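PDB 3CZ8: putative sporulation-specific glycosylase ydhD from Bacillus subtilis subsp. subtilis str. 168, which probably hydrolyses glycosidic bonds as a family 18 glycosyl hydrolase, with a likely role in polysaccharide breakdown during sporulation and a predicted ability to bind chitin. Local coordinates for residues 32-41 with 53-63. The protein carries 1 engineered substitution. Numbering follows the deposited sequence.
Sequences YSSSISIFEY and LNDAAAIETTW
Leu53 lies over one face of the Tyr41 ring, its CG 4.1 Å from the ring centroid in a CH-pi contact; a branched leucine suits this place because CD1 can follow the ring while CD2 reaches Glu40 O. Asp55 OD1 meets the same ring at its edge, in plane. At the other end Tyr32 and Trp63 touch edge to edge, CE1 of Tyr32 3.6 Å from CZ3 of Trp63; large flat rings suit this partly exposed margin, and the indole NE1 is bound to the carbonyl of Gly111. Between these ends, strand 35-42 packs against helix 56-64, the first two elements of a beta-alpha-beta unit completed by strand 68-77 in the TIM-barrel domain, the family 18 hydrolase part of a longer protein.

Branched and small side chains suit the middle. Ile36 and Ile38 both point from the strand to the helix; CD1 of Ile36 lies 3.9 Å from CG2 of Thr62, and CD1 of Ile38 rests 4.2 Å from CB of Ala58, its lone methyl. Thr62 keeps its polar branch off this apolar surface: with CG2 anti to the backbone N (chi1 -48° to OG1), OG1 turns back to bond Ala58 O, which Thr62 N reaches from the opposite face of the carbonyl plane. Phe39 points away from the helix, its side chain about 6 Å from that of Glu120, the predicted proton donor.

Buried Asp55 has its charge met by a salt bridge from OD2 to Arg110 and a hydrogen bond from Tyr112 to OD1. The ring and carboxylate planes stand 53° apart where Tyr41 OH donates a hydrogen bond to Asp55 OD1, its modelled 2.4 Å doubtfully short.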
ATOM      1  N   TYR A  32      -6.564  17.978  19.094  1.00 76.64           N
ATOM      2  CA  TYR A  32      -6.532  16.753  18.287  1.00 67.92           C
ATOM      3  C   TYR A  32      -5.500  15.736  18.779  1.00 59.31           C
ATOM      4  O   TYR A  32      -4.424  16.098  19.251  1.00 63.70           O
ATOM      5  CB  TYR A  32      -6.353  17.058  16.795  1.00 61.58           C
ATOM      6  CG  TYR A  32      -7.548  17.734  16.143  1.00 62.82           C
ATOM      7  CD1 TYR A  32      -7.414  18.397  14.925  1.00 58.15           C
ATOM      8  CD2 TYR A  32      -8.811  17.718  16.748  1.00 61.07           C
ATOM      9  CE1 TYR A  32      -8.506  19.022  14.321  1.00 49.37           C
ATOM     10  CE2 TYR A  32      -9.904  18.343  16.155  1.00 50.23           C
ATOM     11  CZ  TYR A  32      -9.746  18.992  14.942  1.00 50.68           C
ATOM     12  OH  TYR A  32     -10.830  19.611  14.351  1.00 52.89           O
ATOM     13  N   SER A  33      -5.864  14.464  18.665  1.00 57.66           N
ATOM     14  CA  SER A  33      -5.109  13.366  19.250  1.00 57.92           C
ATOM     15  C   SER A  33      -4.342  12.542  18.204  1.00 57.15           C
ATOM     16  O   SER A  33      -3.602  11.610  18.550  1.00 49.65           O
ATOM     17  CB  SER A  33      -6.074  12.477  20.041  1.00 53.42           C
ATOM     18  OG  SER A  33      -5.451  11.297  20.501  1.00 74.55           O
ATOM     19  N   SER A  34      -4.513  12.888  16.930  1.00 45.92           N
ATOM     20  CA  SER A  34      -3.864  12.159  15.847  1.00 41.98           C
ATOM     21  C   SER A  34      -3.440  13.089  14.724  1.00 36.14           C
ATOM     22  O   SER A  34      -3.829  14.255  14.687  1.00 34.70           O
ATOM     23  CB  SER A  34      -4.787  11.059  15.312  1.00 45.53           C
ATOM     24  OG  SER A  34      -4.096  10.201  14.419  1.00 60.51           O
ATOM     25  N   SER A  35      -2.624  12.569  13.813  1.00 23.86           N
ATOM     26  CA  SER A  35      -2.196  13.338  12.656  1.00 31.62           C
ATOM     27  C   SER A  35      -1.979  12.443  11.447  1.00 31.06           C
ATOM     28  O   SER A  35      -1.850  11.229  11.582  1.00 33.75           O
ATOM     29  CB  SER A  35      -0.941  14.169  12.964  1.00 27.08           C
ATOM     30  OG  SER A  35       0.117  13.356  13.439  1.00 33.60           O
ATOM     31  N   ILE A  36      -1.974  13.056  10.268  1.00 30.69           N
ATOM     32  CA  ILE A  36      -1.639  12.383   9.024  1.00 30.46           C
ATOM     33  C   ILE A  36      -0.593  13.255   8.342  1.00 36.31           C
ATOM     34  O   ILE A  36      -0.836  14.438   8.105  1.00 37.62           O
ATOM     35  CB  ILE A  36      -2.894  12.196   8.119  1.00 34.91           C
ATOM     36  CG1 ILE A  36      -3.734  11.018   8.612  1.00 34.88           C
ATOM     37  CG2 ILE A  36      -2.514  11.983   6.659  1.00 38.36           C
ATOM     38  CD1 ILE A  36      -5.141  10.985   8.049  1.00 64.24           C
ATOM     39  N   SER A  37       0.578  12.680   8.068  1.00 24.75           N
ATOM     40  CA  SER A  37       1.612  13.397   7.338  1.00 30.41           C
ATOM     41  C   SER A  37       1.586  12.962   5.881  1.00 32.21           C
ATOM     42  O   SER A  37       1.981  11.842   5.550  1.00 38.33           O
ATOM     43  CB  SER A  37       2.989  13.169   7.967  1.00 24.41           C
ATOM     44  OG  SER A  37       2.924  13.270   9.381  1.00 26.97           O
ATOM     45  N   ILE A  38       1.158  13.853   5.020  1.00 36.47           N
ATOM     46  CA  ILE A  38       1.028  13.578   3.619  1.00 38.05           C
ATOM     47  C   ILE A  38       2.328  13.703   2.858  1.00 39.35           C
ATOM     48  O   ILE A  38       2.935  14.715   2.885  1.00 30.69           O
ATOM     49  CB  ILE A  38      -0.036  14.459   2.981  1.00 43.00           C
ATOM     50  CG1 ILE A  38      -1.369  14.249   3.644  1.00 30.74           C
ATOM     51  CG2 ILE A  38      -0.168  14.163   1.545  1.00 45.53           C
ATOM     52  CD1 ILE A  38      -2.253  15.317   3.473  1.00 37.93           C
ATOM     53  N   PHE A  39       2.715  12.663   2.143  1.00 37.58           N
ATOM     54  CA  PHE A  39       3.955  12.651   1.393  1.00 39.46           C
ATOM     55  C   PHE A  39       3.778  13.271   0.029  1.00 43.95           C
ATOM     56  O   PHE A  39       2.730  13.229  -0.482  1.00 51.18           O
ATOM     57  CB  PHE A  39       4.523  11.242   1.307  1.00 32.20           C
ATOM     58  CG  PHE A  39       5.318  10.853   2.498  1.00 40.64           C
ATOM     59  CD1 PHE A  39       6.679  10.800   2.448  1.00 32.32           C
ATOM     60  CD2 PHE A  39       4.714  10.580   3.687  1.00 25.80           C
ATOM     61  CE1 PHE A  39       7.384  10.484   3.547  1.00 30.34           C
ATOM     62  CE2 PHE A  39       5.443  10.272   4.760  1.00 30.50           C
ATOM     63  CZ  PHE A  39       6.765  10.219   4.686  1.00 17.75           C
ATOM     64  N   GLU A  40       4.811  13.800  -0.590  1.00 53.75           N
ATOM     65  CA  GLU A  40       5.765  14.706  -0.016  1.00 44.67           C
ATOM     66  C   GLU A  40       5.800  16.007  -0.801  1.00 49.83           C
ATOM     67  O   GLU A  40       5.336  16.054  -1.913  1.00 43.48           O
ATOM     68  CB  GLU A  40       7.121  14.069  -0.104  1.00 48.24           C
ATOM     69  CG  GLU A  40       7.358  13.432  -1.418  1.00 55.98           C
ATOM     70  CD  GLU A  40       8.159  14.281  -2.338  1.00 59.08           C
ATOM     71  OE1 GLU A  40       8.002  14.144  -3.539  1.00 45.03           O
ATOM     72  OE2 GLU A  40       8.950  15.080  -1.853  1.00 53.39           O
ATOM     73  N   TYR A  41       6.353  17.052  -0.205  1.00 35.34           N
ATOM     74  CA  TYR A  41       6.943  18.161  -0.931  1.00 42.70           C
ATOM     75  C   TYR A  41       8.440  18.111  -0.853  1.00 34.77           C
ATOM     76  O   TYR A  41       8.968  17.821   0.166  1.00 36.71           O
ATOM     77  CB  TYR A  41       6.483  19.484  -0.349  1.00 34.38           C
ATOM     78  CG  TYR A  41       5.044  19.833  -0.570  1.00 48.97           C
ATOM     79  CD1 TYR A  41       4.069  19.340   0.248  1.00 33.22           C
ATOM     80  CD2 TYR A  41       4.666  20.684  -1.586  1.00 32.24           C
ATOM     81  CE1 TYR A  41       2.802  19.657   0.065  1.00 41.17           C
ATOM     82  CE2 TYR A  41       3.403  21.009  -1.773  1.00 31.62           C
ATOM     83  CZ  TYR A  41       2.466  20.497  -0.947  1.00 49.93           C
ATOM     84  OH  TYR A  41       1.160  20.792  -1.110  1.00 59.08           O
ATOM     85  N   LEU A  53       1.291  19.748  -4.829  1.00 49.55           N
ATOM     86  CA  LEU A  53       0.500  18.528  -4.760  1.00 53.08           C
ATOM     87  C   LEU A  53      -0.972  18.790  -5.003  1.00 54.85           C
ATOM     88  O   LEU A  53      -1.455  19.908  -4.818  1.00 52.52           O
ATOM     89  CB  LEU A  53       0.651  17.852  -3.394  1.00 58.09           C
ATOM     90  CG  LEU A  53       1.963  17.233  -2.921  1.00 52.24           C
ATOM     91  CD1 LEU A  53       1.706  16.625  -1.563  1.00 48.63           C
ATOM     92  CD2 LEU A  53       2.484  16.183  -3.885  1.00 58.44           C
ATOM     93  N   ASN A  54      -1.680  17.742  -5.406  1.00 57.19           N
ATOM     94  CA  ASN A  54      -3.131  17.752  -5.419  1.00 61.92           C
ATOM     95  C   ASN A  54      -3.616  17.324  -4.042  1.00 55.08           C
ATOM     96  O   ASN A  54      -4.118  16.216  -3.863  1.00 58.06           O
ATOM     97  CB  ASN A  54      -3.668  16.834  -6.520  1.00 65.10           C
ATOM     98  CG  ASN A  54      -5.134  17.087  -6.832  1.00 70.67           C
ATOM     99  OD1 ASN A  54      -5.573  18.235  -6.939  1.00 86.27           O
ATOM    100  ND2 ASN A  54      -5.896  16.011  -6.992  1.00 67.74           N
ATOM    101  N   ASP A  55      -3.452  18.220  -3.070  1.00 55.00           N
ATOM    102  CA  ASP A  55      -3.658  17.886  -1.662  1.00 53.71           C
ATOM    103  C   ASP A  55      -4.905  18.504  -1.039  1.00 52.11           C
ATOM    104  O   ASP A  55      -5.314  18.107   0.055  1.00 50.76           O
ATOM    105  CB  ASP A  55      -2.407  18.218  -0.831  1.00 43.93           C
ATOM    106  CG  ASP A  55      -1.964  19.683  -0.949  1.00 68.12           C
ATOM    107  OD1 ASP A  55      -0.954  20.032  -0.302  1.00 57.19           O
ATOM    108  OD2 ASP A  55      -2.602  20.488  -1.666  1.00 65.97           O
ATOM    109  N   ALA A  56      -5.505  19.457  -1.753  1.00 55.34           N
ATOM    110  CA  ALA A  56      -6.657  20.230  -1.272  1.00 55.23           C
ATOM    111  C   ALA A  56      -7.815  19.375  -0.765  1.00 48.84           C
ATOM    112  O   ALA A  56      -8.412  19.684   0.270  1.00 48.44           O
ATOM    113  CB  ALA A  56      -7.138  21.198  -2.352  1.00 55.54           C
ATOM    114  N   ALA A  57      -8.112  18.297  -1.485  1.00 52.44           N
ATOM    115  CA  ALA A  57      -9.160  17.360  -1.085  1.00 59.93           C
ATOM    116  C   ALA A  57      -8.763  16.577   0.164  1.00 51.41           C
ATOM    117  O   ALA A  57      -9.582  16.383   1.061  1.00 52.88           O
ATOM    118  CB  ALA A  57      -9.499  16.411  -2.237  1.00 65.34           C
ATOM    119  N   ALA A  58      -7.499  16.152   0.219  1.00 56.35           N
ATOM    120  CA  ALA A  58      -6.973  15.366   1.343  1.00 55.87           C
ATOM    121  C   ALA A  58      -6.869  16.166   2.650  1.00 44.10           C
ATOM    122  O   ALA A  58      -7.148  15.635   3.729  1.00 46.73           O
ATOM    123  CB  ALA A  58      -5.622  14.752   0.974  1.00 51.99           C
ATOM    124  N   ILE A  59      -6.480  17.436   2.538  1.00 48.77           N
ATOM    125  CA  ILE A  59      -6.410  18.352   3.682  1.00 46.45           C
ATOM    126  C   ILE A  59      -7.793  18.562   4.301  1.00 44.72           C
ATOM    127  O   ILE A  59      -7.961  18.410   5.519  1.00 44.11           O
ATOM    128  CB  ILE A  59      -5.773  19.714   3.287  1.00 52.45           C
ATOM    129  CG1 ILE A  59      -4.325  19.514   2.844  1.00 29.82           C
ATOM    130  CG2 ILE A  59      -5.818  20.712   4.451  1.00 55.84           C
ATOM    131  CD1 ILE A  59      -3.765  20.667   2.019  1.00 41.34           C
ATOM    132  N   GLU A  60      -8.774  18.872   3.448  1.00 51.28           N
ATOM    133  CA  GLU A  60     -10.161  19.136   3.857  1.00 50.33           C
ATOM    134  C   GLU A  60     -10.810  17.923   4.532  1.00 47.01           C
ATOM    135  O   GLU A  60     -11.509  18.066   5.537  1.00 49.93           O
ATOM    136  CB  GLU A  60     -10.993  19.580   2.644  1.00 47.46           C
ATOM    137  CG  GLU A  60     -12.373  20.160   2.986  1.00 68.00           C
ATOM    138  CD  GLU A  60     -13.286  20.307   1.769  1.00 66.47           C
ATOM    139  OE1 GLU A  60     -12.830  20.809   0.717  1.00 73.14           O
ATOM    140  OE2 GLU A  60     -14.470  19.926   1.870  1.00 69.21           O
ATOM    141  N   THR A  61     -10.553  16.739   3.976  1.00 47.68           N
ATOM    142  CA  THR A  61     -11.080  15.479   4.504  1.00 50.21           C
ATOM    143  C   THR A  61     -10.492  15.155   5.879  1.00 44.34           C
ATOM    144  O   THR A  61     -11.219  14.727   6.778  1.00 42.02           O
ATOM    145  CB  THR A  61     -10.817  14.308   3.518  1.00 57.77           C
ATOM    146  OG1 THR A  61     -11.231  14.689   2.200  1.00 70.05           O
ATOM    147  CG2 THR A  61     -11.571  13.044   3.932  1.00 61.80           C
ATOM    148  N   THR A  62      -9.184  15.380   6.033  1.00 50.68           N
ATOM    149  CA  THR A  62      -8.481  15.117   7.297  1.00 50.89           C
ATOM    150  C   THR A  62      -9.012  16.002   8.430  1.00 44.81           C
ATOM    151  O   THR A  62      -9.313  15.503   9.517  1.00 43.79           O
ATOM    152  CB  THR A  62      -6.938  15.281   7.154  1.00 46.16           C
ATOM    153  OG1 THR A  62      -6.480  14.579   5.991  1.00 45.40           O
ATOM    154  CG2 THR A  62      -6.212  14.730   8.371  1.00 48.09           C
ATOM    155  N   TRP A  63      -9.144  17.302   8.158  1.00 44.34           N
ATOM    156  CA  TRP A  63      -9.698  18.257   9.126  1.00 42.21           C
ATOM    157  C   TRP A  63     -11.087  17.861   9.615  1.00 46.66           C
ATOM    158  O   TRP A  63     -11.348  17.876  10.821  1.00 51.59           O
ATOM    159  CB  TRP A  63      -9.772  19.664   8.528  1.00 40.67           C
ATOM    160  CG  TRP A  63      -8.488  20.455   8.530  1.00 29.33           C
ATOM    161  CD1 TRP A  63      -7.888  21.036   7.445  1.00 28.30           C
ATOM    162  CD2 TRP A  63      -7.669  20.786   9.664  1.00 20.24           C
ATOM    163  NE1 TRP A  63      -6.744  21.697   7.830  1.00 33.24           N
ATOM    164  CE2 TRP A  63      -6.591  21.568   9.185  1.00 25.94           C
ATOM    165  CE3 TRP A  63      -7.740  20.502  11.037  1.00 33.81           C
ATOM    166  CZ2 TRP A  63      -5.588  22.055  10.025  1.00 36.55           C
ATOM    167  CZ3 TRP A  63      -6.737  20.993  11.874  1.00 31.47           C
ATOM    168  CH2 TRP A  63      -5.681  21.759  11.363  1.00 18.94           C
TER